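Local coordinates for protein probable thiosulfate sulfurtransferase (Thermus thermophilus, PDB 2EG4) that probably transfers sulfur from thiosulfate to cyanide, as two-domain rhodaneses do, and binds a zinc ion in its second domain, at residues Pro132-Val137 with Gly188-Ser193; Leu123-Ala128 with Arg212-Ser217; Arg74-Ala79 with Ser197-Phe202; Arg138-Phe143 with Asn163-Leu168. One frame throughout, in Å; residues are numbered along the deposited sequence.

Contact 1: residues Pro132-Val137 with Gly188-Ser193; sequences PLLLDV and GVYCHS. With ZN (zinc ion), chain C; SO4 (sulfate ion), chain D.
Leu134-Asp136 and Gly188-Tyr190 are the two inner strands of the parallel sheet in the second rhodanese-like domain, with segment axes 4.5 Å apart. Gly188 N donates to Leu133 O at 2.9 Å in an almost straight bond (175°). Leu135 then gives its N-H to Gly188 O and takes that of Tyr190 on its own O, and Val137 N to Tyr190 O carries the ladder past the end of strand 134-136.

Leu134, Asp136 and Tyr190 share one face of the sheet. With CG tucked between its backbone N and carbonyl carbon (chi1 79°), the Tyr190 ring leans over the neighbouring strand. Asp136 CA lies over one ring face, 4.1 Å from the centroid, in a CH-pi contact, while the Leu134 side chain crosses that of Tyr190 at about a right angle, its CD2 near Tyr190 CD2. The carboxylate of Asp136 is turned 44° from the ring, and its OD2 is 2.8 Å from Tyr190 OH. OD2 forms a salt bridge with Arg138, and the hydroxyl is bonded to Ile158 and Ser161. A CB on Gly188 would run into Leu134 CD2. On the other face Leu135 CB meets Val189 CG1 at 4.2 Å.

Strand 186-190 runs into Cys191-Ser193, which probably begins the loop that holds the active site in rhodaneses. His192 N gives a hydrogen bond of 2.7 Å to O2 of a sulfate, probably from the crystallisation liquor, and Ser193 N binds O3. The imidazole reaches out to the metal: His192 NE2 binds the zinc ion at 2.1 Å, with Cys151, Cys152 and His219 completing the site.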
loop_
_atom_site.group_PDB
_atom_site.type_symbol
_atom_site.label_atom_id
_atom_site.label_comp_id
_atom_site.label_asym_id
_atom_site.label_seq_id
_atom_site.Cartn_x
_atom_site.Cartn_y
_atom_site.Cartn_z
ATOM N N PRO A 132 0.926 2.603 -20.059
ATOM C CA PRO A 132 1.587 3.711 -20.759
ATOM C C PRO A 132 2.363 4.665 -19.882
ATOM O O PRO A 132 3.242 5.383 -20.371
ATOM C CB PRO A 132 0.434 4.410 -21.468
ATOM C CG PRO A 132 -0.699 4.212 -20.514
ATOM C CD PRO A 132 -0.536 2.759 -20.085
ATOM N N LEU A 133 2.047 4.692 -18.591
ATOM C CA LEU A 133 2.744 5.597 -17.687
ATOM C C LEU A 133 2.959 4.981 -16.315
ATOM O O LEU A 133 2.104 5.068 -15.434
ATOM C CB LEU A 133 1.980 6.910 -17.550
ATOM C CG LEU A 133 2.582 7.956 -16.598
ATOM C CD1 LEU A 133 4.097 8.053 -16.772
ATOM C CD2 LEU A 133 1.908 9.290 -16.862
ATOM N N LEU A 134 4.133 4.389 -16.162
ATOM C CA LEU A 134 4.524 3.731 -14.936
ATOM C C LEU A 134 5.548 4.579 -14.246
ATOM O O LEU A 134 6.599 4.868 -14.819
ATOM C CB LEU A 134 5.196 2.396 -15.225
ATOM C CG LEU A 134 4.443 1.086 -15.130
ATOM C CD1 LEU A 134 5.447 -0.038 -15.296
ATOM C CD2 LEU A 134 3.740 0.992 -13.772
ATOM N N LEU A 135 5.251 4.960 -13.012
ATOM C CA LEU A 135 6.194 5.726 -12.218
ATOM C C LEU A 135 6.879 4.810 -11.214
ATOM O O LEU A 135 6.212 4.115 -10.429
ATOM C CB LEU A 135 5.483 6.847 -11.452
ATOM C CG LEU A 135 4.741 7.823 -12.360
ATOM C CD1 LEU A 135 4.114 8.909 -11.508
ATOM C CD2 LEU A 135 5.735 8.409 -13.369
ATOM N N ASP A 136 8.208 4.802 -11.268
ATOM C CA ASP A 136 9.048 4.034 -10.355
ATOM C C ASP A 136 9.315 5.026 -9.213
ATOM O O ASP A 136 10.007 6.042 -9.412
ATOM C CB ASP A 136 10.345 3.689 -11.065
ATOM C CG ASP A 136 11.265 2.830 -10.241
ATOM O OD1 ASP A 136 11.228 2.902 -8.990
ATOM O OD2 ASP A 136 12.033 2.065 -10.863
ATOM N N VAL A 137 8.778 4.747 -8.029
ATOM C CA VAL A 137 8.936 5.679 -6.922
ATOM C C VAL A 137 10.130 5.431 -6.030
ATOM O O VAL A 137 10.247 6.013 -4.948
ATOM C CB VAL A 137 7.627 5.787 -6.081
ATOM C CG1 VAL A 137 6.453 6.160 -7.001
ATOM C CG2 VAL A 137 7.332 4.474 -5.357
ATOM N N GLY A 188 0.420 4.385 -13.155
ATOM C CA GLY A 188 0.756 3.177 -12.426
ATOM C C GLY A 188 1.959 3.535 -11.576
ATOM O O GLY A 188 2.753 4.406 -11.942
ATOM N N VAL A 189 2.071 2.912 -10.409
ATOM C CA VAL A 189 3.205 3.177 -9.550
ATOM C C VAL A 189 3.767 1.865 -9.044
ATOM O O VAL A 189 3.019 0.918 -8.818
ATOM C CB VAL A 189 2.821 4.051 -8.322
ATOM C CG1 VAL A 189 2.579 5.500 -8.763
ATOM C CG2 VAL A 189 1.585 3.519 -7.656
ATOM N N TYR A 190 5.084 1.797 -8.888
ATOM C CA TYR A 190 5.693 0.571 -8.380
ATOM C C TYR A 190 7.009 0.860 -7.675
ATOM O O TYR A 190 7.540 1.976 -7.735
ATOM C CB TYR A 190 5.934 -0.423 -9.534
ATOM C CG TYR A 190 7.169 -0.128 -10.362
ATOM C CD1 TYR A 190 8.405 -0.654 -10.006
ATOM C CD2 TYR A 190 7.089 0.654 -11.512
ATOM C CE1 TYR A 190 9.541 -0.429 -10.772
ATOM C CE2 TYR A 190 8.233 0.893 -12.300
ATOM C CZ TYR A 190 9.448 0.346 -11.924
ATOM O OH TYR A 190 10.591 0.534 -12.669
ATOM N N CYS A 191 7.514 -0.143 -6.964
ATOM C CA CYS A 191 8.801 -0.038 -6.280
ATOM C C CYS A 191 9.344 -1.446 -6.062
ATOM O O CYS A 191 9.345 -2.218 -7.010
ATOM C CB CYS A 191 8.670 0.740 -4.973
ATOM S SG CYS A 191 7.395 0.157 -3.856
ATOM N N HIS A 192 9.791 -1.803 -4.846
ATOM C CA HIS A 192 10.315 -3.152 -4.625
ATOM C C HIS A 192 9.207 -4.153 -4.328
ATOM O O HIS A 192 9.116 -5.194 -4.971
ATOM C CB HIS A 192 11.326 -3.179 -3.480
ATOM C CG HIS A 192 11.866 -4.547 -3.200
ATOM N ND1 HIS A 192 11.756 -5.149 -1.964
ATOM C CD2 HIS A 192 12.469 -5.452 -4.008
ATOM C CE1 HIS A 192 12.266 -6.365 -2.022
ATOM N NE2 HIS A 192 12.704 -6.575 -3.250
ATOM N N SER A 193 8.351 -3.849 -3.353
ATOM C CA SER A 193 7.277 -4.772 -3.063
ATOM C C SER A 193 5.975 -4.037 -2.819
ATOM O O SER A 193 5.119 -4.501 -2.070
ATOM C CB SER A 193 7.613 -5.690 -1.875
ATOM O OG SER A 193 7.805 -4.957 -0.664
HETATM ZN ZN ZN C . 13.572 -8.401 -3.806
HETATM S S SO4 D . 9.400 -0.828 -1.169
HETATM O O1 SO4 D . 10.389 -1.396 -0.194
HETATM O O2 SO4 D . 10.111 -0.508 -2.450
HETATM O O3 SO4 D . 8.312 -1.830 -1.425
HETATM O O4 SO4 D . 8.802 0.427 -0.604
#

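Contact 2: residues Leu123-Ala128 with Arg212-Ser217; sequences LTADEA and RNYLGS
The Tyr214 ring stands against the start of helix 125-129 with Ala128 CB over one face, 4.1 Å from the centroid, a CH-pi contact. The opposite face is covered from within its own segment, where Ser217 N sits 3.2 Å above the ring plane. Leu123 O lies at the edge, 3.2 Å from Tyr214 CD1, and Ala125 CB touches the hydroxyl end. CG anti to the backbone N (chi1 175°) sends the ring along the helix start, and its OH bonds Glu220 of helix 217-223. An alanine at this position is likely to leave Ala128 and Ser217 facing a gap and Glu220 without its hydroxyl partner.

Tyr214 is the centre of an inverse gamma turn next to edge strand 210-213, and Leu123 N reaches Asn213 O at 2.9 Å. A water joins Leu123 O to Gly216 N.

Arg212 and Glu127 cross at about a right angle, their guanidinium and carboxylate planes 67° apart, in a salt bridge of 3.0 Å between NH2 and OE1. The same OE1 accepts from Thr124 N, while Thr124 OG1 accepts from Glu127 N: a capping box that holds the carboxylate. Arg119 meets Glu127 OE2, and Leu122 O accepts from Arg212 NH2.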
loop_
_atom_site.group_PDB
_atom_site.type_symbol
_atom_site.label_atom_id
_atom_site.label_comp_id
_atom_site.label_asym_id
_atom_site.label_seq_id
_atom_site.Cartn_x
_atom_site.Cartn_y
_atom_site.Cartn_z
ATOM N N LEU A 123 -2.342 -3.326 -10.121
ATOM C CA LEU A 123 -1.697 -3.652 -11.388
ATOM C C LEU A 123 -0.990 -5.010 -11.187
ATOM O O LEU A 123 -0.201 -5.180 -10.259
ATOM C CB LEU A 123 -0.604 -2.655 -11.763
ATOM C CG LEU A 123 -1.040 -1.304 -12.297
ATOM C CD1 LEU A 123 0.215 -0.485 -12.560
ATOM C CD2 LEU A 123 -1.866 -1.476 -13.563
ATOM N N THR A 124 -1.263 -5.969 -12.061
ATOM C CA THR A 124 -0.560 -7.239 -12.013
ATOM C C THR A 124 0.652 -6.946 -12.907
ATOM O O THR A 124 0.688 -5.887 -13.553
ATOM C CB THR A 124 -1.363 -8.359 -12.687
ATOM O OG1 THR A 124 -1.688 -7.947 -14.020
ATOM C CG2 THR A 124 -2.658 -8.653 -11.920
ATOM N N ALA A 125 1.608 -7.869 -12.975
ATOM C CA ALA A 125 2.805 -7.682 -13.803
ATOM C C ALA A 125 2.406 -7.466 -15.245
ATOM O O ALA A 125 2.942 -6.595 -15.925
ATOM C CB ALA A 125 3.722 -8.886 -13.720
ATOM N N ASP A 126 1.470 -8.273 -15.718
ATOM C CA ASP A 126 1.019 -8.121 -17.099
ATOM C C ASP A 126 0.410 -6.753 -17.369
ATOM O O ASP A 126 0.623 -6.155 -18.437
ATOM C CB ASP A 126 0.015 -9.215 -17.427
ATOM C CG ASP A 126 0.683 -10.431 -17.994
ATOM O OD1 ASP A 126 0.670 -10.571 -19.239
ATOM O OD2 ASP A 126 1.245 -11.219 -17.201
ATOM N N GLU A 127 -0.340 -6.239 -16.400
ATOM C CA GLU A 127 -0.967 -4.939 -16.569
ATOM C C GLU A 127 0.096 -3.848 -16.493
ATOM O O GLU A 127 0.044 -2.871 -17.235
ATOM C CB GLU A 127 -2.051 -4.728 -15.508
ATOM C CG GLU A 127 -3.258 -5.648 -15.738
ATOM C CD GLU A 127 -4.145 -5.798 -14.516
ATOM O OE1 GLU A 127 -3.699 -5.434 -13.405
ATOM O OE2 GLU A 127 -5.272 -6.301 -14.672
ATOM N N ALA A 128 1.076 -4.028 -15.616
ATOM C CA ALA A 128 2.140 -3.037 -15.492
ATOM C C ALA A 128 2.948 -2.977 -16.787
ATOM O O ALA A 128 3.294 -1.886 -17.256
ATOM C CB ALA A 128 3.055 -3.379 -14.316
ATOM N N ARG A 212 -2.816 3.324 -9.833
ATOM C CA ARG A 212 -3.010 1.888 -9.598
ATOM C C ARG A 212 -1.649 1.389 -9.153
ATOM O O ARG A 212 -0.629 1.764 -9.728
ATOM C CB ARG A 212 -3.407 1.167 -10.882
ATOM C CG ARG A 212 -4.743 1.573 -11.456
ATOM C CD ARG A 212 -4.901 0.915 -12.818
ATOM N NE ARG A 212 -4.909 -0.540 -12.705
ATOM C CZ ARG A 212 -4.915 -1.370 -13.744
ATOM N NH1 ARG A 212 -4.910 -0.891 -14.981
ATOM N NH2 ARG A 212 -4.934 -2.683 -13.545
ATOM N N ASN A 213 -1.640 0.516 -8.149
ATOM C CA ASN A 213 -0.409 0.024 -7.532
ATOM C C ASN A 213 0.031 -1.350 -8.014
ATOM O O ASN A 213 -0.723 -2.307 -7.902
ATOM C CB ASN A 213 -0.646 -0.011 -6.001
ATOM C CG ASN A 213 0.635 -0.199 -5.168
ATOM O OD1 ASN A 213 0.573 -0.587 -3.978
ATOM N ND2 ASN A 213 1.762 0.102 -5.742
ATOM N N TYR A 214 1.254 -1.434 -8.532
ATOM C CA TYR A 214 1.819 -2.701 -8.997
ATOM C C TYR A 214 2.386 -3.341 -7.743
ATOM O O TYR A 214 3.566 -3.204 -7.430
ATOM C CB TYR A 214 2.943 -2.484 -10.024
ATOM C CG TYR A 214 3.635 -3.777 -10.437
ATOM C CD1 TYR A 214 2.994 -5.008 -10.308
ATOM C CD2 TYR A 214 4.939 -3.765 -10.920
ATOM C CE1 TYR A 214 3.653 -6.202 -10.638
ATOM C CE2 TYR A 214 5.595 -4.932 -11.259
ATOM C CZ TYR A 214 4.944 -6.155 -11.106
ATOM O OH TYR A 214 5.612 -7.314 -11.401
ATOM N N LEU A 215 1.515 -4.065 -7.043
ATOM C CA LEU A 215 1.887 -4.693 -5.784
ATOM C C LEU A 215 3.066 -5.660 -5.890
ATOM O O LEU A 215 3.935 -5.655 -5.023
ATOM C CB LEU A 215 0.652 -5.370 -5.192
ATOM C CG LEU A 215 0.787 -5.951 -3.793
ATOM C CD1 LEU A 215 1.274 -4.883 -2.800
ATOM C CD2 LEU A 215 -0.557 -6.510 -3.393
ATOM N N GLY A 216 3.118 -6.474 -6.948
ATOM C CA GLY A 216 4.246 -7.392 -7.099
ATOM C C GLY A 216 5.550 -6.634 -7.186
ATOM O O GLY A 216 6.616 -7.040 -6.646
ATOM N N SER A 217 5.473 -5.504 -7.877
ATOM C CA SER A 217 6.603 -4.603 -8.061
ATOM C C SER A 217 7.862 -5.268 -8.604
ATOM O O SER A 217 7.798 -6.340 -9.209
ATOM C CB SER A 217 6.930 -3.868 -6.757
ATOM O OG SER A 217 6.132 -2.702 -6.623
HETATM O O HOH W 1 0.818 -7.152 -8.544
#

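Contact 3: residues Arg74-Ala79 with Ser197-Phe202; sequences RLCRTA and SAVAFF
Edge-on, the Phe202 ring points its CE2 at the carbonyl oxygen of Cys76, which lies in the ring plane 3.4 Å from that carbon. One ring face is taken by the preceding residue, with Phe201 CD2 over the centre, 3.8 Å above the plane. Ala79 CB comes in obliquely, 3.9 Å from Phe202 CZ, and the sulfur of Cys76 is likewise oblique, its SG 5.4 Å from the ring centroid. CG set anti to the carbonyl carbon (chi1 -74°) is what swings the Phe202 ring toward the other helix; it also touches Leu91 of strand 89-92. A serine in its place would probably open a gap beside Ala79 and the Cys76 carbonyl and leave Phe201 without the ring it packs on.

The two helices belong to different rhodanese-like domains and hold equivalent places in them: 73-84 follows the third strand of the first domain, 195-206 the third strand of the second. They pack across the domain interface at 74°, with segment axes 7.9 Å apart, consistent with the small side chains at the crossing, Cys76, Ala79 and Ala198. Cys76 CB fits against Val199 CG2 at 3.6 Å, and Ala198 CB presses on the backbone carbonyl of Cys76, 3.5 Å from its O. No hydrogen bond crosses between the segments themselves. Arg77 turns away from helix 195-206, but its guanidinium reaches past the start of that helix: NE bonds Ser193 O, while NH1 and NH2 bond Leu31 O and Pro34 O.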
loop_
_atom_site.group_PDB
_atom_site.type_symbol
_atom_site.label_atom_id
_atom_site.label_comp_id
_atom_site.label_asym_id
_atom_site.label_seq_id
_atom_site.Cartn_x
_atom_site.Cartn_y
_atom_site.Cartn_z
ATOM N N ARG A 74 4.698 1.526 5.877
ATOM C CA ARG A 74 3.979 0.400 6.493
ATOM C C ARG A 74 2.487 0.745 6.626
ATOM O O ARG A 74 1.638 -0.105 6.404
ATOM C CB ARG A 74 4.584 -0.008 7.849
ATOM C CG ARG A 74 4.423 1.001 8.941
ATOM C CD ARG A 74 5.331 0.688 10.142
ATOM N NE ARG A 74 5.311 1.834 11.036
ATOM C CZ ARG A 74 6.331 2.271 11.764
ATOM N NH1 ARG A 74 7.515 1.663 11.718
ATOM N NH2 ARG A 74 6.153 3.317 12.564
ATOM N N LEU A 75 2.163 1.998 6.943
ATOM C CA LEU A 75 0.764 2.401 7.025
ATOM C C LEU A 75 0.073 2.293 5.662
ATOM O O LEU A 75 -0.992 1.720 5.550
ATOM C CB LEU A 75 0.664 3.849 7.535
ATOM C CG LEU A 75 -0.707 4.524 7.406
ATOM C CD1 LEU A 75 -1.719 3.829 8.327
ATOM C CD2 LEU A 75 -0.585 6.006 7.779
ATOM N N CYS A 76 0.699 2.820 4.619
ATOM C CA CYS A 76 0.064 2.788 3.310
ATOM C C CYS A 76 0.004 1.403 2.674
ATOM O O CYS A 76 -0.983 1.075 2.031
ATOM C CB CYS A 76 0.754 3.793 2.405
ATOM S SG CYS A 76 0.545 5.498 2.976
ATOM N N ARG A 77 1.009 0.566 2.877
ATOM C CA ARG A 77 0.904 -0.763 2.263
ATOM C C ARG A 77 -0.183 -1.548 2.989
ATOM O O ARG A 77 -0.949 -2.263 2.368
ATOM C CB ARG A 77 2.220 -1.532 2.320
ATOM C CG ARG A 77 2.229 -2.702 1.307
ATOM C CD ARG A 77 3.463 -3.601 1.501
ATOM N NE ARG A 77 3.653 -4.554 0.397
ATOM C CZ ARG A 77 3.676 -5.879 0.530
ATOM N NH1 ARG A 77 3.509 -6.449 1.729
ATOM N NH2 ARG A 77 3.917 -6.640 -0.532
ATOM N N THR A 78 -0.281 -1.360 4.304
ATOM C CA THR A 78 -1.312 -2.055 5.050
ATOM C C THR A 78 -2.686 -1.521 4.625
ATOM O O THR A 78 -3.596 -2.309 4.383
ATOM C CB THR A 78 -1.083 -1.911 6.578
ATOM O OG1 THR A 78 0.234 -2.407 6.904
ATOM C CG2 THR A 78 -2.106 -2.761 7.354
ATOM N N ALA A 79 -2.840 -0.195 4.520
ATOM C CA ALA A 79 -4.118 0.371 4.091
ATOM C C ALA A 79 -4.459 -0.089 2.681
ATOM O O ALA A 79 -5.630 -0.304 2.350
ATOM C CB ALA A 79 -4.076 1.907 4.147
ATOM N N SER A 197 5.134 2.645 -3.132
ATOM C CA SER A 197 4.191 2.968 -4.189
ATOM C C SER A 197 2.789 3.046 -3.640
ATOM O O SER A 197 1.944 3.729 -4.204
ATOM C CB SER A 197 4.317 1.973 -5.365
ATOM O OG SER A 197 4.346 0.626 -4.922
ATOM N N ALA A 198 2.525 2.351 -2.529
ATOM C CA ALA A 198 1.212 2.431 -1.900
ATOM C C ALA A 198 1.057 3.863 -1.361
ATOM O O ALA A 198 -0.047 4.423 -1.331
ATOM C CB ALA A 198 1.121 1.441 -0.749
ATOM N N VAL A 199 2.168 4.456 -0.949
ATOM C CA VAL A 199 2.133 5.825 -0.437
ATOM C C VAL A 199 1.787 6.759 -1.597
ATOM O O VAL A 199 0.920 7.617 -1.483
ATOM C CB VAL A 199 3.502 6.256 0.161
ATOM C CG1 VAL A 199 3.416 7.740 0.607
ATOM C CG2 VAL A 199 3.850 5.414 1.378
ATOM N N ALA A 200 2.465 6.572 -2.722
ATOM C CA ALA A 200 2.213 7.412 -3.902
ATOM C C ALA A 200 0.796 7.189 -4.411
ATOM O O ALA A 200 0.141 8.122 -4.906
ATOM C CB ALA A 200 3.223 7.093 -4.971
ATOM N N PHE A 201 0.319 5.952 -4.267
ATOM C CA PHE A 201 -1.023 5.568 -4.680
ATOM C C PHE A 201 -2.034 6.441 -3.942
ATOM O O PHE A 201 -2.855 7.104 -4.569
ATOM C CB PHE A 201 -1.258 4.073 -4.368
ATOM C CG PHE A 201 -2.696 3.618 -4.502
ATOM C CD1 PHE A 201 -3.199 3.177 -5.721
ATOM C CD2 PHE A 201 -3.529 3.592 -3.391
ATOM C CE1 PHE A 201 -4.505 2.710 -5.838
ATOM C CE2 PHE A 201 -4.855 3.128 -3.494
ATOM C CZ PHE A 201 -5.339 2.685 -4.725
ATOM N N PHE A 202 -1.970 6.458 -2.611
ATOM C CA PHE A 202 -2.907 7.272 -1.838
ATOM C C PHE A 202 -2.782 8.777 -2.046
ATOM O O PHE A 202 -3.799 9.484 -2.067
ATOM C CB PHE A 202 -2.795 6.933 -0.348
ATOM C CG PHE A 202 -3.410 5.626 -0.004
ATOM C CD1 PHE A 202 -4.789 5.450 -0.123
ATOM C CD2 PHE A 202 -2.620 4.548 0.386
ATOM C CE1 PHE A 202 -5.373 4.221 0.135
ATOM C CE2 PHE A 202 -3.191 3.315 0.647
ATOM C CZ PHE A 202 -4.573 3.145 0.522
#

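Contact 4: residues Arg138-Phe143 with Asn163-Leu168; sequences RSPEEF and NAPLEL
Stacking carries most of this contact: the Asn163 side chain lies flat on the Phe143 ring, amide and ring planes 10° apart. Asn163 CB sits over the middle of that face, 3.5 Å from the centroid and almost on the ring normal, a CH-pi contact. Asn163 CG, anti to the backbone N (chi1 -170°), carries the amide back along the Phe143 ring toward Arg138 O.

The hydrogen bond across the segments comes from the amide nitrogen. Asn163 ND2 donates to Arg138 O at 3.0 Å, with the acceptor in the amide plane but the donor above the plane of the carbonyl; ND2 also bonds Asp136 O. Asn163 OD1 rests 3.2 Å from Pro140 CA.

Apolar contact is small: Pro140 CD meets Pro165 CG at 4.0 Å, the two side chains crossing at about a right angle.

Within 138-143 a capping box starts the helix: Glu142 OE1 accepts from Ser139 N and, on its anti lone pair, from Ser139 OG at 2.6 Å; the return bond from Glu142 N is weak.

Short helix 140-143, which follows strand 134-136, rests on the chain leaving edge strand 162-163, while Glu142 OE2 salt-bridges Arg196 of helix 195-206 and Leu166 packs on that helix.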
loop_
_atom_site.group_PDB
_atom_site.type_symbol
_atom_site.label_atom_id
_atom_site.label_comp_id
_atom_site.label_asym_id
_atom_site.label_seq_id
_atom_site.Cartn_x
_atom_site.Cartn_y
_atom_site.Cartn_z
ATOM N N ARG A 138 11.051 4.602 -6.496
ATOM C CA ARG A 138 12.261 4.326 -5.732
ATOM C C ARG A 138 13.262 5.464 -5.913
ATOM O O ARG A 138 12.984 6.458 -6.595
ATOM C CB ARG A 138 12.878 3.019 -6.212
ATOM C CG ARG A 138 11.948 1.816 -6.005
ATOM C CD ARG A 138 12.584 0.544 -6.505
ATOM N NE ARG A 138 12.827 0.668 -7.939
ATOM C CZ ARG A 138 13.676 -0.075 -8.640
ATOM N NH1 ARG A 138 14.389 -1.032 -8.061
ATOM N NH2 ARG A 138 13.835 0.180 -9.927
ATOM N N SER A 139 14.428 5.331 -5.299
ATOM C CA SER A 139 15.440 6.374 -5.417
ATOM C C SER A 139 16.070 6.312 -6.799
ATOM O O SER A 139 15.964 5.297 -7.488
ATOM C CB SER A 139 16.537 6.164 -4.371
ATOM O OG SER A 139 17.222 4.942 -4.599
ATOM N N PRO A 140 16.733 7.405 -7.225
ATOM C CA PRO A 140 17.390 7.445 -8.534
ATOM C C PRO A 140 18.405 6.316 -8.672
ATOM O O PRO A 140 18.561 5.739 -9.755
ATOM C CB PRO A 140 18.071 8.813 -8.535
ATOM C CG PRO A 140 17.096 9.650 -7.771
ATOM C CD PRO A 140 16.723 8.740 -6.606
ATOM N N GLU A 141 19.099 6.004 -7.577
ATOM C CA GLU A 141 20.105 4.932 -7.590
ATOM C C GLU A 141 19.482 3.560 -7.854
ATOM O O GLU A 141 20.091 2.697 -8.495
ATOM C CB GLU A 141 20.860 4.867 -6.252
ATOM C CG GLU A 141 21.796 6.029 -5.957
ATOM C CD GLU A 141 21.075 7.361 -5.830
ATOM O OE1 GLU A 141 19.935 7.385 -5.303
ATOM O OE2 GLU A 141 21.659 8.393 -6.246
ATOM N N GLU A 142 18.283 3.346 -7.317
ATOM C CA GLU A 142 17.587 2.080 -7.519
ATOM C C GLU A 142 17.091 2.062 -8.960
ATOM O O GLU A 142 17.190 1.051 -9.660
ATOM C CB GLU A 142 16.398 1.963 -6.546
ATOM C CG GLU A 142 16.799 1.706 -5.079
ATOM C CD GLU A 142 15.662 1.994 -4.112
ATOM O OE1 GLU A 142 15.431 3.183 -3.774
ATOM O OE2 GLU A 142 14.982 1.028 -3.703
ATOM N N PHE A 143 16.558 3.196 -9.389
ATOM C CA PHE A 143 16.040 3.353 -10.746
ATOM C C PHE A 143 17.110 3.071 -11.800
ATOM O O PHE A 143 16.836 2.486 -12.853
ATOM C CB PHE A 143 15.518 4.778 -10.916
ATOM C CG PHE A 143 14.895 5.048 -12.252
ATOM C CD1 PHE A 143 13.641 4.533 -12.570
ATOM C CD2 PHE A 143 15.553 5.845 -13.186
ATOM C CE1 PHE A 143 13.051 4.811 -13.787
ATOM C CE2 PHE A 143 14.965 6.130 -14.417
ATOM C CZ PHE A 143 13.717 5.617 -14.718
ATOM N N ASN A 163 11.211 7.854 -13.336
ATOM C CA ASN A 163 11.519 7.943 -11.914
ATOM C C ASN A 163 10.812 9.132 -11.251
ATOM O O ASN A 163 10.907 10.273 -11.712
ATOM C CB ASN A 163 13.041 8.047 -11.752
ATOM C CG ASN A 163 13.517 7.906 -10.308
ATOM O OD1 ASN A 163 14.626 8.346 -9.972
ATOM N ND2 ASN A 163 12.706 7.275 -9.457
ATOM N N ALA A 164 10.061 8.847 -10.190
ATOM C CA ALA A 164 9.363 9.872 -9.422
ATOM C C ALA A 164 9.552 9.437 -7.964
ATOM O O ALA A 164 8.661 8.831 -7.359
ATOM C CB ALA A 164 7.869 9.927 -9.789
ATOM N N PRO A 165 10.745 9.715 -7.395
ATOM C CA PRO A 165 11.098 9.363 -6.012
ATOM C C PRO A 165 10.009 9.689 -5.006
ATOM O O PRO A 165 9.392 10.744 -5.071
ATOM C CB PRO A 165 12.374 10.158 -5.763
ATOM C CG PRO A 165 13.014 10.161 -7.137
ATOM C CD PRO A 165 11.831 10.484 -8.030
ATOM N N LEU A 166 9.799 8.755 -4.081
ATOM C CA LEU A 166 8.788 8.865 -3.033
ATOM C C LEU A 166 8.693 10.255 -2.409
ATOM O O LEU A 166 7.589 10.795 -2.210
ATOM C CB LEU A 166 9.096 7.841 -1.935
ATOM C CG LEU A 166 8.242 7.896 -0.667
ATOM C CD1 LEU A 166 6.821 7.452 -0.986
ATOM C CD2 LEU A 166 8.858 7.003 0.401
ATOM N N GLU A 167 9.858 10.810 -2.084
ATOM C CA GLU A 167 9.971 12.128 -1.457
ATOM C C GLU A 167 9.074 13.186 -2.097
ATOM O O GLU A 167 8.419 13.962 -1.397
ATOM C CB GLU A 167 11.428 12.588 -1.502
ATOM C CG GLU A 167 12.382 11.788 -0.613
ATOM C CD GLU A 167 12.369 10.285 -0.877
ATOM O OE1 GLU A 167 12.541 9.866 -2.045
ATOM O OE2 GLU A 167 12.196 9.518 0.101
ATOM N N LEU A 168 9.040 13.211 -3.423
ATOM C CA LEU A 168 8.223 14.178 -4.153
ATOM C C LEU A 168 6.753 14.158 -3.736
ATOM O O LEU A 168 6.091 15.195 -3.704
ATOM C CB LEU A 168 8.296 13.897 -5.660
ATOM C CG LEU A 168 9.648 13.968 -6.356
ATOM C CD1 LEU A 168 9.517 13.458 -7.798
ATOM C CD2 LEU A 168 10.145 15.415 -6.332
#

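Contacts 1 and 2 are buried and share the second-domain sheet, one joining its two inner strands by a backbone ladder, the other closing its 210-213 edge with a tyrosine, a capping box and a salt bridge. They meet where Val189 O takes Tyr214 N and Ser217 OG bonds Cys191 N. Contact 3, nearest the centre of the chain, is apolar and the only one to join the two domains; its Arg77 bonds Ser193 O of contact 1. Contact 4 lies at the surface on the opposite sheet edge, tied to contact 1 by backbone bonds from Asp136 and Val137 and built on an amide-ring stack. Contacts 2 and 4 do not touch.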